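Local coordinates for protein putative methyltransferase (Emericella variicolor, PDB 7DMB) that probably transfers methyl groups from S-adenosyl-L-methionine, acting in trans with a polyketide synthase in calbistrin biosynthesis, and binds S-adenosyl-L-homocysteine, at residues V154-E158 / G159-L163. Residues are numbered along the deposited sequence; the frame is centred on the assembly and turned at random.
Sequences VDIVE and GRVKL
Arg160 and Gly159 turn back onto Asp155 and Ile156 in a Schellman motif that ends helix 140-157. Two backbone bonds identify it: Arg160 N to Asp155 O (2.9 Å) and Gly159 N to Ile156 O (3.0 Å), with Gly159 at positive phi as the C-prime residue. Asp155 O also accepts from Val161 N, a donor lying above the carbonyl plane.

The Arg160 side chain then folds back over the helix end. Arg160 CB lies 3.6 Å from Asp155 O, and a bend at chi3 (-65°) turns the guanidinium toward two carboxylates. NE and NH2 approach Asp155 side-on and converge on OD1; Arg160 NH2, at 2.9 Å, meets Asp155 OD1 nearly along its C-O axis, whereas NE comes from above the carboxylate plane. NE also donates to a water. At the far end, Arg160 NH1 meets the anti lone pair of Glu158 OE1 at 2.9 Å, while NH2 reaches the same oxygen from above the carboxylate plane. Both acceptors lie in the guanidinium plane, yet the carboxylates stand almost perpendicular to it, at 89° for Asp155 and 85° for Glu158. In this salt-bridge network, four N-H bonds to two oxygens should restrict rotation of the guanidinium. Glu158 OE2 is itself held by Thr81 N, linking the network to the loop after helix 56-79.

Beyond the turn, apolar side chains pack against the helix end: Val161 CG1 touches Asp155 CB and Ile156 CG1, and Ile156 CD1 reaches Leu163 CD1 at 4.0 Å. One water donates to both Ile156 O and Val161 O, the latter also receiving a nearly straight CA-H...O contact from Ile156 CA.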
loop_
_atom_site.group_PDB
_atom_site.type_symbol
_atom_site.label_atom_id
_atom_site.label_comp_id
_atom_site.label_asym_id
_atom_site.label_seq_id
_atom_site.Cartn_x
_atom_site.Cartn_y
_atom_site.Cartn_z
ATOM N N VAL A 154 6.961 -17.525 -16.286
ATOM C CA VAL A 154 6.554 -18.849 -16.764
ATOM C C VAL A 154 6.461 -19.838 -15.606
ATOM O O VAL A 154 5.451 -20.526 -15.450
ATOM C CB VAL A 154 7.510 -19.360 -17.861
ATOM C CG1 VAL A 154 7.266 -20.879 -18.126
ATOM C CG2 VAL A 154 7.337 -18.534 -19.156
ATOM N N ASP A 155 7.506 -19.924 -14.781
ATOM C CA ASP A 155 7.423 -20.752 -13.579
ATOM C C ASP A 155 6.232 -20.367 -12.713
ATOM O O ASP A 155 5.670 -21.221 -12.023
ATOM C CB ASP A 155 8.699 -20.638 -12.745
ATOM C CG ASP A 155 9.838 -21.465 -13.301
ATOM O OD1 ASP A 155 9.631 -22.185 -14.293
ATOM O OD2 ASP A 155 10.952 -21.388 -12.740
ATOM N N ILE A 156 5.831 -19.098 -12.732
ATOM C CA ILE A 156 4.707 -18.691 -11.897
ATOM C C ILE A 156 3.383 -19.114 -12.533
ATOM O O ILE A 156 2.571 -19.797 -11.893
ATOM C CB ILE A 156 4.762 -17.176 -11.610
ATOM C CG1 ILE A 156 6.009 -16.830 -10.780
ATOM C CG2 ILE A 156 3.471 -16.710 -10.898
ATOM C CD1 ILE A 156 6.352 -15.354 -10.742
ATOM N N VAL A 157 3.153 -18.763 -13.807
ATOM C CA VAL A 157 1.860 -19.117 -14.406
ATOM C C VAL A 157 1.739 -20.612 -14.642
ATOM O O VAL A 157 0.622 -21.118 -14.809
ATOM C CB VAL A 157 1.580 -18.388 -15.735
ATOM C CG1 VAL A 157 1.666 -16.874 -15.566
ATOM C CG2 VAL A 157 2.508 -18.900 -16.839
ATOM N N GLU A 158 2.846 -21.343 -14.661
ATOM C CA GLU A 158 2.750 -22.786 -14.788
ATOM C C GLU A 158 2.733 -23.506 -13.443
ATOM O O GLU A 158 2.765 -24.743 -13.420
ATOM C CB GLU A 158 3.877 -23.309 -15.669
ATOM C CG GLU A 158 3.806 -22.690 -17.065
ATOM C CD GLU A 158 4.576 -23.453 -18.122
ATOM O OE1 GLU A 158 5.390 -24.348 -17.776
ATOM O OE2 GLU A 158 4.366 -23.139 -19.313
ATOM N N GLY A 159 2.674 -22.770 -12.331
ATOM C CA GLY A 159 2.462 -23.385 -11.025
ATOM C C GLY A 159 3.664 -24.067 -10.416
ATOM O O GLY A 159 3.496 -24.949 -9.570
ATOM N N ARG A 160 4.876 -23.685 -10.817
ATOM C CA ARG A 160 6.092 -24.237 -10.235
ATOM C C ARG A 160 6.673 -23.369 -9.126
ATOM O O ARG A 160 7.425 -23.881 -8.294
ATOM C CB ARG A 160 7.151 -24.451 -11.325
ATOM C CG ARG A 160 6.881 -25.673 -12.222
ATOM C CD ARG A 160 8.055 -26.001 -13.117
ATOM N NE ARG A 160 8.304 -24.920 -14.073
ATOM C CZ ARG A 160 7.642 -24.758 -15.219
ATOM N NH1 ARG A 160 6.678 -25.604 -15.561
ATOM N NH2 ARG A 160 7.940 -23.746 -16.025
ATOM N N VAL A 161 6.347 -22.080 -9.082
ATOM C CA VAL A 161 6.819 -21.219 -8.009
ATOM C C VAL A 161 5.755 -20.160 -7.749
ATOM O O VAL A 161 5.025 -19.743 -8.658
ATOM C CB VAL A 161 8.212 -20.600 -8.327
ATOM C CG1 VAL A 161 8.123 -19.503 -9.362
ATOM C CG2 VAL A 161 8.877 -20.054 -7.047
ATOM N N LYS A 162 5.645 -19.756 -6.482
ATOM C CA LYS A 162 4.712 -18.713 -6.088
ATOM C C LYS A 162 5.334 -17.339 -6.313
ATOM O O LYS A 162 6.541 -17.158 -6.161
ATOM C CB LYS A 162 4.324 -18.869 -4.614
ATOM C CG LYS A 162 3.745 -20.230 -4.251
ATOM C CD LYS A 162 2.279 -20.326 -4.661
ATOM C CE LYS A 162 1.688 -21.679 -4.307
ATOM N NZ LYS A 162 0.266 -21.697 -4.683
ATOM N N LEU A 163 4.489 -16.367 -6.677
ATOM C CA LEU A 163 4.932 -14.975 -6.759
ATOM C C LEU A 163 5.465 -14.466 -5.418
ATOM O O LEU A 163 6.531 -13.851 -5.363
ATOM C CB LEU A 163 3.783 -14.079 -7.224
ATOM C CG LEU A 163 4.122 -12.587 -7.339
ATOM C CD1 LEU A 163 5.184 -12.345 -8.422
ATOM C CD2 LEU A 163 2.894 -11.730 -7.625
HETATM O O HOH W 1 11.279 -24.288 -12.992
HETATM O O HOH W 2 2.369 -19.791 -9.147
#